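Local coordinates for protein 4-hydroxythreonine-4-phosphate dehydrogenase (Legionella pneumophila subsp. pneumophila, PDB 6XMY) that probably catalyses the NAD(P)-dependent oxidation of 4-(phosphooxy)-L-threonine, a metal-requiring step on the route to pyridoxine 5'-phosphate, at residues A31-P36 with S315-V320; F115-T120 with K321-M326; Q94-V99 with N129-T134; E47-E52 with A84-G89. One frame throughout, in Å; residues are numbered along the deposited sequence. Where two conformers were deposited one is given.

Contact 1. Residues A31-P36 with S315-V320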
loop_
_atom_site.group_PDB
_atom_site.type_symbol
_atom_site.label_atom_id
_atom_site.label_comp_id
_atom_site.label_asym_id
_atom_site.label_seq_id
_atom_site.Cartn_x
_atom_site.Cartn_y
_atom_site.Cartn_z
ATOM N N ALA A 31 7.136 17.742 -6.522
ATOM C CA ALA A 31 7.491 19.149 -6.366
ATOM C C ALA A 31 6.719 20.029 -7.331
ATOM O O ALA A 31 6.431 21.191 -7.021
ATOM C CB ALA A 31 8.995 19.349 -6.562
ATOM N N GLU A 32 6.356 19.497 -8.489
ATOM C CA GLU A 32 5.680 20.305 -9.488
ATOM C C GLU A 32 4.171 20.365 -9.305
ATOM O O GLU A 32 3.502 21.112 -10.030
ATOM C CB GLU A 32 6.062 19.819 -10.887
ATOM C CG GLU A 32 7.516 20.111 -11.184
ATOM C CD GLU A 32 7.834 21.589 -11.021
ATOM O OE1 GLU A 32 6.937 22.431 -11.249
ATOM O OE2 GLU A 32 8.977 21.916 -10.650
ATOM N N THR A 33 3.630 19.624 -8.348
ATOM C CA THR A 33 2.205 19.616 -8.073
ATOM C C THR A 33 1.874 20.624 -6.977
ATOM O O THR A 33 2.754 21.228 -6.360
ATOM C CB THR A 33 1.762 18.227 -7.615
ATOM O OG1 THR A 33 2.193 18.008 -6.262
ATOM C CG2 THR A 33 2.354 17.147 -8.515
ATOM N N ASP A 34 0.575 20.793 -6.732
ATOM C CA ASP A 34 0.080 21.506 -5.561
ATOM C C ASP A 34 -0.517 20.549 -4.536
ATOM O O ASP A 34 -1.360 20.949 -3.728
ATOM C CB ASP A 34 -0.907 22.608 -5.955
ATOM C CG ASP A 34 -2.178 22.061 -6.557
ATOM O OD1 ASP A 34 -3.166 22.824 -6.657
ATOM O OD2 ASP A 34 -2.202 20.865 -6.909
ATOM N N LEU A 35 -0.103 19.290 -4.565
ATOM C CA LEU A 35 -0.586 18.325 -3.592
ATOM C C LEU A 35 0.068 18.620 -2.247
ATOM O O LEU A 35 1.275 18.881 -2.191
ATOM C CB LEU A 35 -0.266 16.903 -4.053
ATOM C CG LEU A 35 -1.022 16.435 -5.303
ATOM C CD1 LEU A 35 -0.366 15.203 -5.907
ATOM C CD2 LEU A 35 -2.479 16.149 -4.988
ATOM N N PRO A 36 -0.680 18.618 -1.166
ATOM C CA PRO A 36 -0.137 19.121 0.110
ATOM C C PRO A 36 0.671 18.050 0.830
ATOM O O PRO A 36 0.194 17.323 1.707
ATOM C CB PRO A 36 -1.402 19.483 0.885
ATOM C CG PRO A 36 -2.419 18.508 0.380
ATOM C CD PRO A 36 -2.120 18.319 -1.077
ATOM N N SER A 315 1.565 5.761 -10.210
ATOM C CA SER A 315 1.096 5.117 -8.985
ATOM C C SER A 315 1.295 6.018 -7.770
ATOM O O SER A 315 0.395 6.145 -6.931
ATOM C CB SER A 315 1.791 3.775 -8.772
ATOM O OG SER A 315 1.317 3.171 -7.585
ATOM N N MET A 316 2.460 6.662 -7.653
ATOM C CA MET A 316 2.675 7.594 -6.547
ATOM C C MET A 316 1.633 8.706 -6.561
ATOM O O MET A 316 1.045 9.041 -5.522
ATOM C CB MET A 316 4.088 8.169 -6.613
ATOM C CG MET A 316 4.325 9.273 -5.575
ATOM S SD MET A 316 4.129 8.763 -3.844
ATOM C CE MET A 316 5.730 8.014 -3.556
ATOM N N LEU A 317 1.380 9.290 -7.739
ATOM C CA LEU A 317 0.409 10.379 -7.815
ATOM C C LEU A 317 -0.975 9.900 -7.414
ATOM O O LEU A 317 -1.693 10.590 -6.678
ATOM C CB LEU A 317 0.395 10.986 -9.219
ATOM C CG LEU A 317 1.597 11.853 -9.588
ATOM C CD1 LEU A 317 1.654 12.067 -11.107
ATOM C CD2 LEU A 317 1.524 13.190 -8.864
ATOM N N ALA A 318 -1.368 8.713 -7.884
ATOM C CA ALA A 318 -2.646 8.133 -7.486
ATOM C C ALA A 318 -2.695 7.856 -5.986
ATOM O O ALA A 318 -3.735 8.064 -5.345
ATOM C CB ALA A 318 -2.909 6.856 -8.283
ATOM N N ALA A 319 -1.578 7.400 -5.402
ATOM C CA ALA A 319 -1.559 7.083 -3.973
ATOM C C ALA A 319 -1.712 8.336 -3.123
ATOM O O ALA A 319 -2.420 8.320 -2.106
ATOM C CB ALA A 319 -0.267 6.358 -3.606
ATOM N N VAL A 320 -1.054 9.425 -3.523
ATOM C CA VAL A 320 -1.203 10.696 -2.824
ATOM C C VAL A 320 -2.628 11.213 -2.963
ATOM O O VAL A 320 -3.237 11.670 -1.988
ATOM C CB VAL A 320 -0.167 11.709 -3.342
ATOM C CG1 VAL A 320 -0.417 13.079 -2.716
ATOM C CG2 VAL A 320 1.259 11.235 -3.037
#
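Thr33, Leu35, Leu317 and Val320, the side chains that meet here, bring no ring, amide or carboxylate; there are no faces or edges to assign, and the evidence lies in which methyl touches which. Leu35 CD1 is the shared point: it lies 3.8 Å from Val320 CG1 and 4.0 Å from Leu317 CD2, lodging between two residues one turn apart on the helix. Leu35 and Leu317 run across each other at about a right angle, whereas Leu35 and Val320 meet on a slant. Leu317 sets out along the flank of the helix, and its CD2 reaches over to the loop, where Thr33 CG2 lies 4.1 Å away. For Val320, a chi1 of 174° sends CG1 to the Leu35 side, and CG2 is left to face the strands.

Thr33 divides its work. Its methyl packs against the helix, and its OG1 accepts the backbone N-H of Leu35 (3.1 Å from Leu35 N to Thr33 OG1, 162° at the hydrogen), closing an ST turn; OG1 also hydrogen-bonds to Leu30 O. The turn constrains the backbone between these two helix-touching residues. Beneath, Val320 touches Leu12 and Ile14 of strand 12-15. The arrangement is that of an alpha/beta layer in the isocitrate dehydrogenase-like clan of PdxA: the C-terminal helix 314-328 lies on the strands, and the loop leading into strand 37-41 closes over its flank.

Contact 2. Residues F115-T120 with K321-M326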
loop_
_atom_site.group_PDB
_atom_site.type_symbol
_atom_site.label_atom_id
_atom_site.label_comp_id
_atom_site.label_asym_id
_atom_site.label_seq_id
_atom_site.Cartn_x
_atom_site.Cartn_y
_atom_site.Cartn_z
ATOM N N PHE A 115 0.005 14.862 10.810
ATOM C CA PHE A 115 -0.205 14.765 9.377
ATOM C C PHE A 115 -1.464 13.950 9.159
ATOM O O PHE A 115 -1.839 13.135 10.006
ATOM C CB PHE A 115 1.029 14.162 8.690
ATOM C CG PHE A 115 2.241 15.025 8.846
ATOM C CD1 PHE A 115 2.492 16.048 7.950
ATOM C CD2 PHE A 115 3.072 14.877 9.939
ATOM C CE1 PHE A 115 3.579 16.893 8.121
ATOM C CE2 PHE A 115 4.163 15.714 10.109
ATOM C CZ PHE A 115 4.417 16.716 9.195
ATOM N N SER A 116 -2.139 14.207 8.042
ATOM C CA SER A 116 -3.479 13.671 7.853
ATOM C C SER A 116 -3.493 12.264 7.281
ATOM O O SER A 116 -4.537 11.606 7.326
ATOM C CB SER A 116 -4.290 14.594 6.946
ATOM O OG SER A 116 -3.609 14.803 5.731
ATOM N N ALA A 117 -2.369 11.797 6.744
ATOM C CA ALA A 117 -2.280 10.473 6.144
ATOM C C ALA A 117 -0.818 10.213 5.839
ATOM O O ALA A 117 -0.016 11.145 5.738
ATOM C CB ALA A 117 -3.096 10.372 4.850
ATOM N N LEU A 118 -0.497 8.935 5.657
ATOM C CA LEU A 118 0.842 8.491 5.298
ATOM C C LEU A 118 0.797 7.840 3.923
ATOM O O LEU A 118 -0.082 7.015 3.648
ATOM C CB LEU A 118 1.348 7.474 6.326
ATOM C CG LEU A 118 2.780 6.970 6.139
ATOM C CD1 LEU A 118 3.783 8.113 6.277
ATOM C CD2 LEU A 118 3.077 5.880 7.144
ATOM N N VAL A 119 1.732 8.214 3.061
ATOM C CA VAL A 119 1.900 7.591 1.749
ATOM C C VAL A 119 3.316 7.047 1.700
ATOM O O VAL A 119 4.263 7.757 2.037
ATOM C CB VAL A 119 1.673 8.602 0.610
ATOM C CG1 VAL A 119 1.713 7.902 -0.761
ATOM C CG2 VAL A 119 0.353 9.354 0.810
ATOM N N THR A 120 3.466 5.796 1.279
ATOM C CA THR A 120 4.770 5.142 1.288
ATOM C C THR A 120 5.310 4.941 -0.121
ATOM O O THR A 120 4.688 4.262 -0.950
ATOM C CB THR A 120 4.731 3.809 2.035
ATOM O OG1 THR A 120 3.784 2.945 1.407
ATOM C CG2 THR A 120 4.318 4.011 3.471
ATOM N N LYS A 321 -3.192 11.138 -4.168
ATOM C CA LYS A 321 -4.550 11.636 -4.358
ATOM C C LYS A 321 -5.560 10.818 -3.564
ATOM O O LYS A 321 -6.504 11.376 -2.987
ATOM C CB LYS A 321 -4.891 11.666 -5.848
ATOM C CG LYS A 321 -4.142 12.763 -6.586
ATOM C CD LYS A 321 -4.341 12.682 -8.089
ATOM C CE LYS A 321 -3.130 13.247 -8.820
ATOM N NZ LYS A 321 -3.361 13.409 -10.285
ATOM N N MET A 322 -5.373 9.501 -3.495
ATOM C CA MET A 322 -6.296 8.686 -2.711
ATOM C C MET A 322 -6.192 9.014 -1.227
ATOM O O MET A 322 -7.214 9.126 -0.538
ATOM C CB MET A 322 -6.045 7.199 -2.960
ATOM C CG MET A 322 -6.990 6.313 -2.180
ATOM S SD MET A 322 -6.825 4.570 -2.555
ATOM C CE MET A 322 -7.290 4.556 -4.286
ATOM N N ALA A 323 -4.969 9.176 -0.720
ATOM C CA ALA A 323 -4.798 9.554 0.679
ATOM C C ALA A 323 -5.443 10.905 0.961
ATOM O O ALA A 323 -6.125 11.078 1.983
ATOM C CB ALA A 323 -3.315 9.554 1.047
ATOM N N LYS A 324 -5.256 11.870 0.057
ATOM C CA LYS A 324 -5.898 13.172 0.204
ATOM C C LYS A 324 -7.412 13.033 0.239
ATOM O O LYS A 324 -8.083 13.627 1.095
ATOM C CB LYS A 324 -5.485 14.089 -0.944
ATOM C CG LYS A 324 -6.165 15.456 -0.932
ATOM C CD LYS A 324 -5.815 16.244 -2.185
ATOM C CE LYS A 324 -6.872 17.281 -2.527
ATOM N NZ LYS A 324 -6.591 17.890 -3.862
ATOM N N ASP A 325 -7.970 12.241 -0.681
ATOM C CA ASP A 325 -9.422 12.098 -0.748
ATOM C C ASP A 325 -9.964 11.467 0.524
ATOM O O ASP A 325 -11.020 11.871 1.029
ATOM C CB ASP A 325 -9.812 11.271 -1.971
ATOM C CG ASP A 325 -9.641 12.032 -3.276
ATOM O OD1 ASP A 325 -9.464 13.268 -3.234
ATOM O OD2 ASP A 325 -9.678 11.387 -4.347
ATOM N N MET A 326 -9.237 10.498 1.079
ATOM C CA MET A 326 -9.655 9.847 2.321
ATOM C C MET A 326 -9.548 10.797 3.506
ATOM O O MET A 326 -10.409 10.801 4.399
ATOM C CB MET A 326 -8.782 8.616 2.570
ATOM C CG MET A 326 -9.061 7.458 1.632
ATOM S SD MET A 326 -10.723 6.796 1.874
ATOM C CE MET A 326 -10.787 5.653 0.508
#
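Ala323 directs its methyl at the strand, where Ala117 and Val119, two residues apart and on the same strand face, receive it. The bonds from CA to CB of Ala117 and Ala323 point at one another obliquely, about 136° apart, and bring the two CB atoms to 3.9 Å. Val119 meets the same methyl from another direction: its CG2 is 3.7 Å from Ala323 CB. Seen from Ala323 CB, the directions to these two partners are about 91° apart, so the methyl occupies a corner between them.

Alanines on both sides allow a close approach, with Ala117 CA and Ala323 CA only 6.1 Å apart. This is a helix laid on a strand of the alpha/beta core of a PdxA enzyme: helix 314-328 covers strand 117-120, which hydrogen-bonds to Leu13 on one flank and to Ile293 and Thr295 on the other.

The rotamer of Val119 makes it serve two turns of the helix. With chi1 at -174°, CG1 is anti to the backbone N and packs on Met316, Ala319 and Val320, leaving CG2 for Ala323. Leu118 points its side chain away from this helix and packs on Phe142 of helix 138-145.

Contact 3. Residues Q94-V99 with N129-T134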
loop_
_atom_site.group_PDB
_atom_site.type_symbol
_atom_site.label_atom_id
_atom_site.label_comp_id
_atom_site.label_asym_id
_atom_site.label_seq_id
_atom_site.Cartn_x
_atom_site.Cartn_y
_atom_site.Cartn_z
ATOM N N GLN A 94 23.606 -0.554 5.588
ATOM C CA GLN A 94 23.782 0.430 6.645
ATOM C C GLN A 94 22.678 1.476 6.663
ATOM O O GLN A 94 22.521 2.163 7.675
ATOM C CB GLN A 94 25.137 1.114 6.519
ATOM C CG GLN A 94 26.292 0.220 6.877
ATOM C CD GLN A 94 27.590 0.976 6.904
ATOM O OE1 GLN A 94 27.636 2.126 7.336
ATOM N NE2 GLN A 94 28.653 0.347 6.420
ATOM N N ASN A 95 21.924 1.621 5.572
ATOM C CA ASN A 95 20.814 2.561 5.507
ATOM C C ASN A 95 19.460 1.903 5.744
ATOM O O ASN A 95 18.426 2.557 5.567
ATOM C CB ASN A 95 20.833 3.340 4.189
ATOM C CG ASN A 95 21.895 4.423 4.177
ATOM O OD1 ASN A 95 22.245 4.969 5.232
ATOM N ND2 ASN A 95 22.400 4.764 2.997
ATOM N N ALA A 96 19.442 0.632 6.157
ATOM C CA ALA A 96 18.173 -0.019 6.468
ATOM C C ALA A 96 17.517 0.610 7.691
ATOM O O ALA A 96 16.298 0.812 7.712
ATOM C CB ALA A 96 18.386 -1.510 6.695
ATOM N N ALA A 97 18.307 0.918 8.727
ATOM C CA ALA A 97 17.734 1.549 9.911
ATOM C C ALA A 97 17.114 2.903 9.580
ATOM O O ALA A 97 16.086 3.281 10.162
ATOM C CB ALA A 97 18.798 1.676 11.002
ATOM N N TYR A 98 17.710 3.630 8.639
ATOM C CA TYR A 98 17.132 4.882 8.172
ATOM C C TYR A 98 15.745 4.658 7.585
ATOM O O TYR A 98 14.797 5.396 7.899
ATOM C CB TYR A 98 18.073 5.503 7.141
ATOM C CG TYR A 98 17.442 6.445 6.144
ATOM C CD1 TYR A 98 17.246 7.787 6.447
ATOM C CD2 TYR A 98 17.052 5.992 4.891
ATOM C CE1 TYR A 98 16.684 8.650 5.521
ATOM C CE2 TYR A 98 16.494 6.850 3.963
ATOM C CZ TYR A 98 16.314 8.180 4.281
ATOM O OH TYR A 98 15.762 9.042 3.361
ATOM N N VAL A 99 15.599 3.634 6.732
ATOM C CA VAL A 99 14.295 3.331 6.149
ATOM C C VAL A 99 13.284 3.026 7.245
ATOM O O VAL A 99 12.150 3.527 7.229
ATOM C CB VAL A 99 14.402 2.180 5.130
ATOM C CG1 VAL A 99 13.013 1.752 4.684
ATOM C CG2 VAL A 99 15.258 2.603 3.929
ATOM N N ASN A 129 16.075 -6.937 5.677
ATOM C CA ASN A 129 16.373 -8.204 6.338
ATOM C C ASN A 129 17.872 -8.481 6.368
ATOM O O ASN A 129 18.385 -9.030 7.352
ATOM C CB ASN A 129 15.621 -9.341 5.652
ATOM C CG ASN A 129 14.138 -9.349 5.998
ATOM O OD1 ASN A 129 13.733 -9.844 7.056
ATOM N ND2 ASN A 129 13.322 -8.793 5.116
ATOM N N ALA A 130 18.592 -8.110 5.304
ATOM C CA ALA A 130 20.035 -8.345 5.267
ATOM C C ALA A 130 20.755 -7.575 6.363
ATOM O O ALA A 130 21.805 -8.014 6.847
ATOM C CB ALA A 130 20.601 -7.987 3.891
ATOM N N ALA A 131 20.199 -6.440 6.779
ATOM C CA ALA A 131 20.762 -5.661 7.870
ATOM C C ALA A 131 20.419 -6.226 9.237
ATOM O O ALA A 131 20.882 -5.681 10.243
ATOM C CB ALA A 131 20.279 -4.217 7.785
ATOM N N GLY A 132 19.636 -7.300 9.300
ATOM C CA GLY A 132 19.275 -7.920 10.555
ATOM C C GLY A 132 17.920 -7.525 11.098
ATOM O O GLY A 132 17.602 -7.877 12.241
ATOM N N ILE A 133 17.109 -6.821 10.317
ATOM C CA ILE A 133 15.810 -6.333 10.755
ATOM C C ILE A 133 14.764 -7.227 10.103
ATOM O O ILE A 133 14.598 -7.208 8.877
ATOM C CB ILE A 133 15.608 -4.870 10.335
ATOM C CG1 ILE A 133 16.733 -3.986 10.879
ATOM C CG2 ILE A 133 14.249 -4.365 10.804
ATOM C CD1 ILE A 133 16.776 -2.593 10.252
ATOM N N THR A 134 14.059 -8.021 10.903
ATOM C CA THR A 134 13.020 -8.880 10.343
ATOM C C THR A 134 11.857 -8.020 9.856
ATOM O O THR A 134 11.304 -7.221 10.616
ATOM C CB THR A 134 12.575 -9.918 11.372
ATOM O OG1 THR A 134 13.659 -10.826 11.618
ATOM C CG2 THR A 134 11.394 -10.718 10.841
#
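Ala96 and Ile133 meet where the first turn of helix 96-111 faces the end of helix 125-130, which closes in a Schellman motif. Gly132 is the residue that leaves the helix: its phi is positive, 98°, and its backbone N reaches Asn129 O at 2.9 Å. The reversal carries Ala131 and Ile133, on either side of the glycine in sequence, toward helix 96-111.

Ile133 is the one touching side chain here whose reach depends on its torsions. Its chi1 of -56° sets CG1 anti to the carbonyl carbon, and a nearly straight chi2 of 167° extends CD1 to the first turn of the opposite helix. CG2, anti to the backbone N, takes no part in the contact. Ala96 and Ala131 have no such freedom: each methyl is placed by its backbone alone, and the two point toward each other across 6.4 Å between Ala96 CA and Ala131 CA. Ala96 CB thus receives Ala131 CB and Ile133 CD1 from different directions.

Ile128 of helix 125-130 touches both Ile133 and Val99, continuing the apolar contact between the helices. Asn129 ND2 bonds to Lys125 O and Phe135 O, tying the last helical turn to the chain beyond the reversal. The NAD-binding Val123, just before helix 125-130, and Lys125, its first residue, lie about 9 Å from Ala96 and about 10 Å from Ile133, respectively, side chain to side chain.

Packing is tightest at the alanines, where Ala96 CB and Ala131 CB are 3.5 Å apart, closer than usual for carbons; Ile133 CD1 is more relaxed, at 4.1 Å from Ala96 CB and equally from Ala97 N.

Contact 4. Residues E47-E52 with A84-G89. With EDO (1,2-ethanediol), chain E; EDO (1,2-ethanediol), chain F.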
loop_
_atom_site.group_PDB
_atom_site.type_symbol
_atom_site.label_atom_id
_atom_site.label_comp_id
_atom_site.label_asym_id
_atom_site.label_seq_id
_atom_site.Cartn_x
_atom_site.Cartn_y
_atom_site.Cartn_z
ATOM N N GLU A 47 18.260 16.508 -2.450
ATOM C CA GLU A 47 18.924 17.524 -3.258
ATOM C C GLU A 47 19.836 16.891 -4.298
ATOM O O GLU A 47 19.856 17.321 -5.455
ATOM C CB GLU A 47 19.719 18.490 -2.369
ATOM C CG GLU A 47 18.818 19.387 -1.515
ATOM C CD GLU A 47 19.547 20.112 -0.388
ATOM O OE1 GLU A 47 20.679 19.725 -0.045
ATOM O OE2 GLU A 47 18.961 21.061 0.173
ATOM N N ALA A 48 20.596 15.866 -3.900
ATOM C CA ALA A 48 21.533 15.231 -4.827
ATOM C C ALA A 48 20.796 14.460 -5.911
ATOM O O ALA A 48 21.212 14.464 -7.075
ATOM C CB ALA A 48 22.487 14.305 -4.072
ATOM N N ARG A 49 19.701 13.786 -5.550
ATOM C CA ARG A 49 18.917 13.068 -6.549
ATOM C C ARG A 49 18.272 14.037 -7.535
ATOM O O ARG A 49 18.244 13.771 -8.741
ATOM C CB ARG A 49 17.887 12.174 -5.854
ATOM C CG ARG A 49 17.120 11.210 -6.779
ATOM C CD ARG A 49 18.029 10.134 -7.416
ATOM N NE ARG A 49 18.808 9.389 -6.428
ATOM C CZ ARG A 49 18.373 8.329 -5.749
ATOM N NH1 ARG A 49 17.135 7.865 -5.936
ATOM N NH2 ARG A 49 19.178 7.737 -4.865
ATOM N N ALA A 50 17.792 15.190 -7.048
ATOM C CA ALA A 50 17.248 16.206 -7.947
ATOM C C ALA A 50 18.311 16.684 -8.932
ATOM O O ALA A 50 18.042 16.855 -10.130
ATOM C CB ALA A 50 16.684 17.376 -7.130
ATOM N N SER A 51 19.528 16.909 -8.443
ATOM C CA SER A 51 20.616 17.294 -9.336
ATOM C C SER A 51 20.897 16.210 -10.369
ATOM O O SER A 51 21.096 16.510 -11.551
ATOM C CB SER A 51 21.872 17.605 -8.527
ATOM O OG SER A 51 21.700 18.793 -7.777
ATOM N N GLU A 52 20.922 14.943 -9.941
ATOM C CA GLU A 52 21.172 13.858 -10.884
ATOM C C GLU A 52 20.089 13.802 -11.955
ATOM O O GLU A 52 20.373 13.470 -13.116
ATOM C CB GLU A 52 21.257 12.528 -10.131
ATOM C CG GLU A 52 21.645 11.356 -11.030
ATOM C CD GLU A 52 21.729 10.021 -10.297
ATOM O OE1 GLU A 52 21.379 9.958 -9.103
ATOM O OE2 GLU A 52 22.151 9.030 -10.925
ATOM N N ALA A 84 24.727 6.568 5.791
ATOM C CA ALA A 84 25.804 6.703 4.824
ATOM C C ALA A 84 25.265 7.381 3.575
ATOM O O ALA A 84 24.099 7.183 3.208
ATOM C CB ALA A 84 26.406 5.342 4.443
ATOM N N PRO A 85 26.089 8.184 2.905
ATOM C CA PRO A 85 25.663 8.792 1.643
ATOM C C PRO A 85 25.240 7.729 0.647
ATOM O O PRO A 85 25.788 6.623 0.609
ATOM C CB PRO A 85 26.917 9.537 1.169
ATOM C CG PRO A 85 27.625 9.867 2.427
ATOM C CD PRO A 85 27.394 8.698 3.349
ATOM N N VAL A 86 24.265 8.094 -0.168
ATOM C CA VAL A 86 23.542 7.165 -1.026
ATOM C C VAL A 86 24.131 7.214 -2.428
ATOM O O VAL A 86 24.448 8.290 -2.950
ATOM C CB VAL A 86 22.043 7.524 -1.040
ATOM C CG1 VAL A 86 21.281 6.578 -1.971
ATOM C CG2 VAL A 86 21.454 7.488 0.377
ATOM N N ILE A 87 24.252 6.046 -3.050
ATOM C CA ILE A 87 24.619 5.923 -4.454
ATOM C C ILE A 87 23.414 5.323 -5.164
ATOM O O ILE A 87 22.921 4.264 -4.759
ATOM C CB ILE A 87 25.868 5.043 -4.618
ATOM C CG1 ILE A 87 27.065 5.710 -3.929
ATOM C CG2 ILE A 87 26.160 4.778 -6.095
ATOM C CD1 ILE A 87 28.225 4.767 -3.706
ATOM N N SER A 88 22.920 6.010 -6.194
ATOM C CA SER A 88 21.720 5.556 -6.894
ATOM C C SER A 88 21.864 4.118 -7.365
ATOM O O SER A 88 22.865 3.755 -7.993
ATOM C CB SER A 88 21.447 6.456 -8.094
ATOM O OG SER A 88 21.288 7.787 -7.665
ATOM N N GLY A 89 20.852 3.306 -7.070
ATOM C CA GLY A 89 20.822 1.922 -7.504
ATOM C C GLY A 89 21.621 0.958 -6.658
ATOM O O GLY A 89 21.560 -0.253 -6.908
HETATM C C1 EDO E . 21.987 10.426 -4.644
HETATM O O1 EDO E . 21.675 9.033 -4.700
HETATM C C2 EDO E . 22.348 10.893 -6.044
HETATM O O2 EDO E . 21.189 10.741 -6.863
HETATM C C1 EDO F . 23.486 11.985 -0.191
HETATM O O1 EDO F . 23.061 10.740 0.378
HETATM C C2 EDO F . 23.832 11.803 -1.667
HETATM O O2 EDO F . 24.965 10.935 -1.827
#
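Arg49, Glu52 and Ser88 form a partly buried polar niche between helix 43-52 and the loop before helix 96-111, occupied here by 1,2-ethanediol, probably from the crystallisation liquor. Ser88 OG donates to Glu52 OE1 at 2.6 Å, on that oxygen's syn lone pair; two conformers of Ser88 were deposited, and this bond belongs to the one given. The same OG stands over a face of the Arg49 guanidinium, 3.2 Å from Arg49 NE, at an angle too poor for a hydrogen bond.

Arg49 starts with CG anti to the backbone N (chi1 -172°) and then bends at chi2 and chi3, which folds the guanidinium across to the loop. Val86 CG1 lies at its edge, 3.8 Å from Arg49 NH2. One diol takes both donors on that side: Arg49 NH2 reaches its O1 at 2.8 Å (167° at the hydrogen), and Arg49 NE its O2 at 2.8 Å. A second diol accepts from Val86 N with O1 at 3.0 Å.

Asp25 pairs with Arg49 NH1, and Gly21 O and Pro19 O take further N-H groups. With Glu52 OE1 only a long 3.8 Å from Arg49 NE, the buried positive charge probably relies mainly on Asp25.

In the fold
Contacts 1 and 2 are successive parts of one interface: both use helix 314-328, their centres are 10 Å apart, and Val119 bridges them. Contacts 3 and 4 have centres 21 to 27 Å from those two and 19 Å from each other; Asn95 ND2, 3.0 Å from Ala84 O, joins them. Contact 1 spans nearly the whole chain and encloses both; contact 4 closes before contact 3 opens, and contacts 2 and 3 interleave through helix 96-111, strand 117-120 and helix 125-130. Thus the C-terminal helix is brought back onto the loop 31-36 and strand 117-120, while contacts 3 and 4 join loops and helix ends, with the side chains of Ala96 and Arg49 each about 12 Å from the NAD.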